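PDB 1JFX: 1,4-beta-N-Acetylmuramidase M1 from Streptomyces coelicolor, which hydrolyses the beta-1,4 linkages between N-acetylmuramic acid and N-acetylglucosamine in bacterial peptidoglycan, including its diacetylated muramic acid form. Local coordinates for residues Phe29-Ala34 and Thr92-Leu97; Arg66-Ser71 and Met107-Ser112; Pro177-Trp182 and Arg199-Gly204. All coordinates share one frame; numbering follows the deposited sequence.

Overall arrangement
Interactions 1 and 3 belong to the strand barrel of this family 25 glycosyl hydrolase catalytic domain; interaction 2 joins two loops beyond the ends of its strands. Interactions 1 and 3 lie with centres about 14 Å apart on the same curled sheet and touch, Phe29 and Tyr31 packing against Phe181. Interaction 2 is about 22 Å from interaction 1 and about 26 Å from interaction 3, centre to centre. Along the chain the segments of interactions 1 and 2 alternate, whereas interaction 3 follows both and helps close the barrel with its antiparallel strand 196-202. All three come near the predicted active-site residues Asp9, Asp98 or Glu100.

Interaction 1: residues Phe29-Ala34 and Thr92-Leu97; sequences FAYIKA and TLPGVL
Tyr31 stands between Leu93 and Val96, with one methyl group on each face of its ring. Val96 approaches one face through CG2, which lies 3.5 Å from the ring centroid and leans toward the CE1 side, where CG2 and Tyr31 CE1 are only 3.3 Å apart. On the opposite face Leu93 CD1 sits 4.1 Å from the centroid, its side chain crossing that of the tyrosine at about a right angle. Both are CH-pi contacts, and a branched aliphatic residue suits each place because it can set a methyl on a flat pi surface.

Tyr31 OH donates a hydrogen bond of 2.8 Å to Pro94 O, arriving in the carbonyl plane at a C=O...O angle of 158°. The two methyls limit the tilt of the ring, the bond at its rim helps to fix its rotation, and a buried hydroxyl is satisfied. Tyr31 CG lies beside the backbone N, but chi1 of -93° is well off a staggered value, suggesting that the ring is turned to fit the slot. Further back, Phe29 CB meets Leu93 CD1 at 4.2 Å, extending the apolar patch.

Around this slot Trp161 and Phe181 also meet the Tyr31 ring, while Val136 touches Tyr31, Pro94 and Val96. Strand 58-64 lies between strands 29-36 and 96-98 in the sheet, so the segments form no strand pair and the tyrosine bridges the gap to the far backbone: characteristic of the interior of a beta/alpha barrel, here close to the predicted active-site residues Asp9 and Asp98.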
# COMPACT_ATOMS: atom_id res chain seq x y z
N PHE A 29 9.19 -8.87 -0.37
CA PHE A 29 7.89 -8.41 -0.83
C PHE A 29 7.95 -7.09 -1.58
O PHE A 29 8.96 -6.39 -1.56
CB PHE A 29 6.95 -8.28 0.38
CG PHE A 29 7.29 -7.12 1.32
CD1 PHE A 29 6.78 -5.85 1.08
CD2 PHE A 29 8.13 -7.32 2.42
CE1 PHE A 29 7.10 -4.78 1.93
CE2 PHE A 29 8.46 -6.26 3.27
CZ PHE A 29 7.94 -4.98 3.02
N ALA A 30 6.84 -6.77 -2.24
CA ALA A 30 6.73 -5.51 -2.95
C ALA A 30 5.28 -5.11 -3.17
O ALA A 30 4.40 -5.95 -3.33
CB ALA A 30 7.43 -5.61 -4.32
N TYR A 31 5.04 -3.80 -3.13
CA TYR A 31 3.73 -3.26 -3.48
C TYR A 31 3.98 -2.50 -4.78
O TYR A 31 5.00 -1.82 -4.93
CB TYR A 31 3.16 -2.36 -2.38
CG TYR A 31 2.28 -3.15 -1.43
CD1 TYR A 31 1.06 -3.70 -1.87
CD2 TYR A 31 2.67 -3.37 -0.11
CE1 TYR A 31 0.25 -4.44 -1.01
CE2 TYR A 31 1.86 -4.11 0.76
CZ TYR A 31 0.65 -4.63 0.31
OH TYR A 31 -0.15 -5.33 1.18
N ILE A 32 3.05 -2.65 -5.71
CA ILE A 32 3.16 -2.09 -7.06
C ILE A 32 1.96 -1.19 -7.39
O ILE A 32 0.81 -1.60 -7.22
CB ILE A 32 3.20 -3.26 -8.07
CG1 ILE A 32 4.39 -4.16 -7.74
CG2 ILE A 32 3.24 -2.75 -9.52
CD1 ILE A 32 4.28 -5.59 -8.30
N LYS A 33 2.21 0.02 -7.87
CA LYS A 33 1.09 0.90 -8.18
C LYS A 33 0.26 0.35 -9.34
O LYS A 33 0.80 -0.03 -10.38
CB LYS A 33 1.57 2.30 -8.52
CG LYS A 33 0.41 3.30 -8.68
CD LYS A 33 0.93 4.72 -8.74
CE LYS A 33 -0.21 5.71 -8.82
NZ LYS A 33 0.32 7.09 -8.61
N ALA A 34 -1.05 0.33 -9.14
CA ALA A 34 -1.97 -0.14 -10.15
C ALA A 34 -2.83 0.98 -10.71
O ALA A 34 -2.76 1.30 -11.89
CB ALA A 34 -2.87 -1.23 -9.57
N THR A 92 0.53 -13.30 -3.10
CA THR A 92 -0.29 -12.12 -3.34
C THR A 92 -0.72 -11.46 -2.04
O THR A 92 -1.40 -12.07 -1.23
CB THR A 92 -1.53 -12.48 -4.15
OG1 THR A 92 -1.11 -13.18 -5.32
CG2 THR A 92 -2.29 -11.22 -4.57
N LEU A 93 -0.31 -10.21 -1.86
CA LEU A 93 -0.67 -9.48 -0.65
C LEU A 93 -2.02 -8.79 -0.81
O LEU A 93 -2.49 -8.56 -1.92
CB LEU A 93 0.38 -8.40 -0.36
CG LEU A 93 1.75 -8.90 0.09
CD1 LEU A 93 2.79 -7.78 0.00
CD2 LEU A 93 1.65 -9.46 1.51
N PRO A 94 -2.68 -8.46 0.32
CA PRO A 94 -3.96 -7.77 0.22
C PRO A 94 -3.66 -6.38 -0.35
O PRO A 94 -2.57 -5.82 -0.11
CB PRO A 94 -4.45 -7.72 1.68
CG PRO A 94 -3.18 -7.79 2.49
CD PRO A 94 -2.34 -8.78 1.72
N GLY A 95 -4.59 -5.83 -1.12
CA GLY A 95 -4.40 -4.52 -1.72
C GLY A 95 -4.23 -3.38 -0.73
O GLY A 95 -4.62 -3.49 0.43
N VAL A 96 -3.67 -2.29 -1.23
CA VAL A 96 -3.39 -1.11 -0.43
C VAL A 96 -4.14 0.13 -0.88
O VAL A 96 -4.23 0.40 -2.07
CB VAL A 96 -1.88 -0.78 -0.47
CG1 VAL A 96 -1.60 0.65 0.02
CG2 VAL A 96 -1.11 -1.76 0.42
N LEU A 97 -4.68 0.86 0.09
CA LEU A 97 -5.35 2.13 -0.16
C LEU A 97 -4.30 3.16 0.21
O LEU A 97 -3.98 3.32 1.38
CB LEU A 97 -6.59 2.30 0.74
CG LEU A 97 -7.17 3.72 0.72
CD1 LEU A 97 -7.64 4.10 -0.69
CD2 LEU A 97 -8.32 3.83 1.72

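Interaction 2: residues Arg66-Ser71 and Met107-Ser112; sequences RPNASS and MCYGLS
Pro67 lies over the ring of Tyr109, its CD 3.4 Å from the ring centroid and almost on the ring normal, a close CH-pi contact; proline suits the place by offering a rigid CH2 to the aromatic face. The two residues come from loops of the beta/alpha barrel, one running from strand 58-64 to helix 72-81, the other from strand 96-98 to helix 113-131. Tyr109 opens the central pair of a type I' turn from Cys108 to Leu111; Gly110 fits the second place, where phi is again positive. The disulfide Cys108-Cys147 ties the turn to helix 141-148.

Leu111 adds an apolar contact of its CD1 with Pro67 CB at 3.9 Å. Arg66 reaches Tyr109 through its aliphatic part, CD to CE1 at 4.1 Å, while its guanidinium group goes to Glu36 in a salt bridge. Tyr109 OH is hydrogen-bonded to the carbonyl of Glu100, a predicted active-site residue. In Asn68, chi1 of 58° sets CG between the backbone N and the carbonyl carbon, bringing the amide alongside the ring. Its plane is nearly parallel to the ring's, 7° apart, but displaced toward the Pro67 side: OD1 lies beside the edge, 3.3 Å from Tyr109 CD1.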
# COMPACT_ATOMS: atom_id res chain seq x y z
N ARG A 66 -8.16 9.43 -4.73
CA ARG A 66 -8.46 10.83 -5.02
C ARG A 66 -9.91 10.93 -4.52
O ARG A 66 -10.87 10.87 -5.29
CB ARG A 66 -8.39 11.13 -6.52
CG ARG A 66 -6.98 11.01 -7.11
CD ARG A 66 -5.99 12.01 -6.51
NE ARG A 66 -4.79 12.06 -7.35
CZ ARG A 66 -4.54 13.01 -8.24
NH1 ARG A 66 -5.41 14.01 -8.40
NH2 ARG A 66 -3.45 12.95 -8.99
N PRO A 67 -10.08 11.07 -3.19
CA PRO A 67 -11.41 11.15 -2.59
C PRO A 67 -12.36 12.21 -3.13
O PRO A 67 -13.57 12.11 -2.94
CB PRO A 67 -11.10 11.30 -1.10
CG PRO A 67 -9.84 10.51 -0.94
CD PRO A 67 -9.04 10.99 -2.15
N ASN A 68 -11.82 13.24 -3.79
CA ASN A 68 -12.66 14.30 -4.36
C ASN A 68 -13.33 13.86 -5.65
O ASN A 68 -14.36 14.41 -6.03
CB ASN A 68 -11.79 15.51 -4.73
CG ASN A 68 -10.70 15.14 -5.73
OD1 ASN A 68 -9.76 14.43 -5.39
ND2 ASN A 68 -10.83 15.61 -6.97
N ALA A 69 -12.75 12.86 -6.31
CA ALA A 69 -13.21 12.42 -7.62
C ALA A 69 -14.39 11.46 -7.72
O ALA A 69 -15.06 11.43 -8.75
CB ALA A 69 -12.03 11.84 -8.40
N SER A 70 -14.64 10.69 -6.67
CA SER A 70 -15.74 9.73 -6.66
C SER A 70 -15.79 9.16 -5.26
O SER A 70 -14.93 9.46 -4.44
CB SER A 70 -15.49 8.60 -7.66
OG SER A 70 -14.43 7.77 -7.22
N SER A 71 -16.80 8.35 -4.98
CA SER A 71 -16.96 7.75 -3.66
C SER A 71 -15.92 6.67 -3.37
O SER A 71 -15.25 6.20 -4.29
CB SER A 71 -18.35 7.12 -3.53
OG SER A 71 -18.44 5.95 -4.34
N MET A 107 -5.47 19.58 0.81
CA MET A 107 -4.85 18.35 1.26
C MET A 107 -5.82 17.26 1.69
O MET A 107 -5.51 16.08 1.52
CB MET A 107 -3.81 18.62 2.36
CG MET A 107 -4.35 18.94 3.73
SD MET A 107 -3.00 18.93 4.98
CE MET A 107 -2.91 17.26 5.44
N CYS A 108 -6.98 17.64 2.22
CA CYS A 108 -7.98 16.65 2.62
C CYS A 108 -9.09 16.46 1.58
O CYS A 108 -10.20 16.01 1.90
CB CYS A 108 -8.57 17.00 3.98
SG CYS A 108 -7.35 17.10 5.34
N TYR A 109 -8.78 16.85 0.35
CA TYR A 109 -9.66 16.64 -0.78
C TYR A 109 -11.04 17.25 -0.73
O TYR A 109 -11.95 16.79 -1.42
CB TYR A 109 -9.76 15.12 -1.01
CG TYR A 109 -8.43 14.46 -1.33
CD1 TYR A 109 -7.96 14.43 -2.64
CD2 TYR A 109 -7.66 13.86 -0.33
CE1 TYR A 109 -6.74 13.82 -2.96
CE2 TYR A 109 -6.44 13.24 -0.64
CZ TYR A 109 -5.99 13.23 -1.96
OH TYR A 109 -4.80 12.63 -2.27
N GLY A 110 -11.22 18.29 0.07
CA GLY A 110 -12.51 18.94 0.15
C GLY A 110 -13.53 18.21 0.99
O GLY A 110 -14.71 18.56 1.00
N LEU A 111 -13.10 17.17 1.70
CA LEU A 111 -14.01 16.43 2.55
C LEU A 111 -13.81 16.80 4.02
O LEU A 111 -12.68 17.02 4.46
CB LEU A 111 -13.79 14.92 2.38
CG LEU A 111 -14.05 14.33 0.99
CD1 LEU A 111 -13.94 12.81 1.06
CD2 LEU A 111 -15.43 14.74 0.50
N SER A 112 -14.91 16.89 4.77
CA SER A 112 -14.81 17.17 6.20
C SER A 112 -14.21 15.90 6.81
O SER A 112 -14.09 14.88 6.12
CB SER A 112 -16.20 17.42 6.81
OG SER A 112 -17.04 16.28 6.70

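Interaction 3: residues Pro177-Trp182 and Arg199-Gly204; sequences PTWTFW and RNKFNG
Asn203 lays its whole side chain along one face of the Trp179 indole. Its CB comes first, 3.6 Å from the centroid of the six-membered ring, a CH-pi contact. CG follows at 3.8 Å from Trp179 CZ2, and OD1 remains near that same carbon. At the tip, ND2 hangs over the middle of the indole and donates a hydrogen bond of 3.0 Å to Trp179 O, with an N-H...O angle of 160° and the acceptor nearly in the amide plane. The amide and indole planes are 17° apart and stacked. With CG anti to the backbone N (chi1 -160°), the amide is turned back over the ring, so one flat polar group binds both the face and the carbonyl of the same tryptophan. Asparagine suits the place, being short and planar with an N-H to give.

The main chain continues the grip: Asn203 N bonds to Thr180 O at 2.8 Å. Beyond it Trp182 and Lys201 form an antiparallel hydrogen-bonded pair, Trp182 N to Lys201 O and Lys201 N to Trp182 O. The aliphatic chain of Lys201 runs past Trp179, with Lys201 CG 3.9 Å from Trp179 CH2. Its ammonium goes on to Ser3 O. On the other face of the sheet Phe181 and Phe202, a non-hydrogen-bonded pair, meet obliquely, Phe181 CE1 being 3.5 Å from Phe202 CD1. Asn200 points its amide to Asp9, a predicted active-site residue, and to Trp161.

Strand 181-185 runs antiparallel to 196-202 and parallel to 160-163, while 196-202 pairs on with 6-10, closing the barrel; helix 206-214 packs on Phe181 and Phe202 through Leu212 and Leu209.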
# COMPACT_ATOMS: atom_id res chain seq x y z
N PRO A 177 -3.12 0.24 16.22
CA PRO A 177 -2.49 -0.49 17.32
C PRO A 177 -0.99 -0.73 17.15
O PRO A 177 -0.28 -0.96 18.13
CB PRO A 177 -3.28 -1.80 17.37
CG PRO A 177 -3.61 -2.02 15.90
CD PRO A 177 -4.04 -0.63 15.45
N THR A 178 -0.54 -0.68 15.91
CA THR A 178 0.87 -0.89 15.58
C THR A 178 0.98 -0.69 14.07
O THR A 178 -0.02 -0.41 13.40
CB THR A 178 1.33 -2.34 15.92
OG1 THR A 178 2.75 -2.43 15.77
CG2 THR A 178 0.66 -3.37 15.01
N TRP A 179 2.20 -0.80 13.54
CA TRP A 179 2.36 -0.69 12.10
C TRP A 179 2.64 -2.09 11.57
O TRP A 179 3.23 -2.92 12.26
CB TRP A 179 3.52 0.24 11.73
CG TRP A 179 4.84 -0.13 12.32
CD1 TRP A 179 5.32 0.24 13.54
CD2 TRP A 179 5.88 -0.90 11.70
NE1 TRP A 179 6.59 -0.25 13.72
CE2 TRP A 179 6.97 -0.95 12.60
CE3 TRP A 179 6.00 -1.55 10.45
CZ2 TRP A 179 8.15 -1.62 12.31
CZ3 TRP A 179 7.19 -2.21 10.17
CH2 TRP A 179 8.24 -2.25 11.09
N THR A 180 2.20 -2.35 10.34
CA THR A 180 2.41 -3.63 9.68
C THR A 180 3.54 -3.48 8.65
O THR A 180 4.43 -4.33 8.57
CB THR A 180 1.10 -4.11 9.01
OG1 THR A 180 0.14 -4.39 10.04
CG2 THR A 180 1.34 -5.39 8.20
N PHE A 181 3.51 -2.40 7.88
CA PHE A 181 4.58 -2.10 6.92
C PHE A 181 5.04 -0.69 7.25
O PHE A 181 4.27 0.12 7.77
CB PHE A 181 4.09 -2.12 5.47
CG PHE A 181 3.74 -3.49 4.98
CD1 PHE A 181 4.74 -4.38 4.58
CD2 PHE A 181 2.41 -3.89 4.89
CE1 PHE A 181 4.42 -5.64 4.10
CE2 PHE A 181 2.08 -5.16 4.40
CZ PHE A 181 3.08 -6.03 4.01
N TRP A 182 6.30 -0.39 6.95
CA TRP A 182 6.83 0.94 7.21
C TRP A 182 7.76 1.35 6.07
O TRP A 182 8.76 0.69 5.80
CB TRP A 182 7.57 0.95 8.56
CG TRP A 182 8.48 2.13 8.81
CD1 TRP A 182 8.32 3.42 8.38
CD2 TRP A 182 9.69 2.10 9.58
NE1 TRP A 182 9.38 4.19 8.83
CE2 TRP A 182 10.23 3.40 9.57
CE3 TRP A 182 10.37 1.09 10.27
CZ2 TRP A 182 11.42 3.72 10.22
CZ3 TRP A 182 11.56 1.41 10.92
CH2 TRP A 182 12.07 2.71 10.88
N ARG A 199 11.88 1.98 0.09
CA ARG A 199 12.19 0.77 0.85
C ARG A 199 11.25 0.64 2.04
O ARG A 199 10.95 1.62 2.73
CB ARG A 199 13.64 0.77 1.33
CG ARG A 199 14.66 0.78 0.18
CD ARG A 199 16.06 0.39 0.65
NE ARG A 199 16.06 -0.95 1.23
CZ ARG A 199 17.13 -1.55 1.74
NH1 ARG A 199 18.30 -0.92 1.73
NH2 ARG A 199 17.03 -2.77 2.27
N ASN A 200 10.81 -0.59 2.27
CA ASN A 200 9.86 -0.90 3.34
C ASN A 200 10.34 -2.03 4.22
O ASN A 200 11.07 -2.92 3.78
CB ASN A 200 8.54 -1.33 2.74
CG ASN A 200 7.95 -0.27 1.87
OD1 ASN A 200 7.48 0.75 2.37
ND2 ASN A 200 7.99 -0.47 0.56
N LYS A 201 9.89 -1.98 5.47
CA LYS A 201 10.16 -3.04 6.44
C LYS A 201 8.79 -3.63 6.81
O LYS A 201 7.78 -2.91 6.83
CB LYS A 201 10.83 -2.45 7.69
CG LYS A 201 11.14 -3.47 8.77
CD LYS A 201 11.96 -2.83 9.87
CE LYS A 201 12.03 -3.70 11.12
NZ LYS A 201 12.76 -4.99 10.91
N PHE A 202 8.74 -4.94 7.06
CA PHE A 202 7.51 -5.61 7.48
C PHE A 202 7.67 -5.91 8.97
O PHE A 202 8.73 -6.39 9.39
CB PHE A 202 7.30 -6.91 6.71
CG PHE A 202 6.21 -7.79 7.27
CD1 PHE A 202 4.86 -7.46 7.10
CD2 PHE A 202 6.54 -8.95 7.98
CE1 PHE A 202 3.84 -8.28 7.62
CE2 PHE A 202 5.53 -9.77 8.51
CZ PHE A 202 4.18 -9.44 8.33
N ASN A 203 6.64 -5.63 9.76
CA ASN A 203 6.73 -5.84 11.21
C ASN A 203 6.39 -7.27 11.58
O ASN A 203 5.30 -7.56 12.08
CB ASN A 203 5.79 -4.86 11.92
CG ASN A 203 6.16 -4.65 13.39
OD1 ASN A 203 7.10 -5.26 13.89
ND2 ASN A 203 5.41 -3.80 14.07
N GLY A 204 7.33 -8.18 11.35
CA GLY A 204 7.09 -9.57 11.67
C GLY A 204 7.98 -10.52 10.90
O GLY A 204 8.80 -10.11 10.07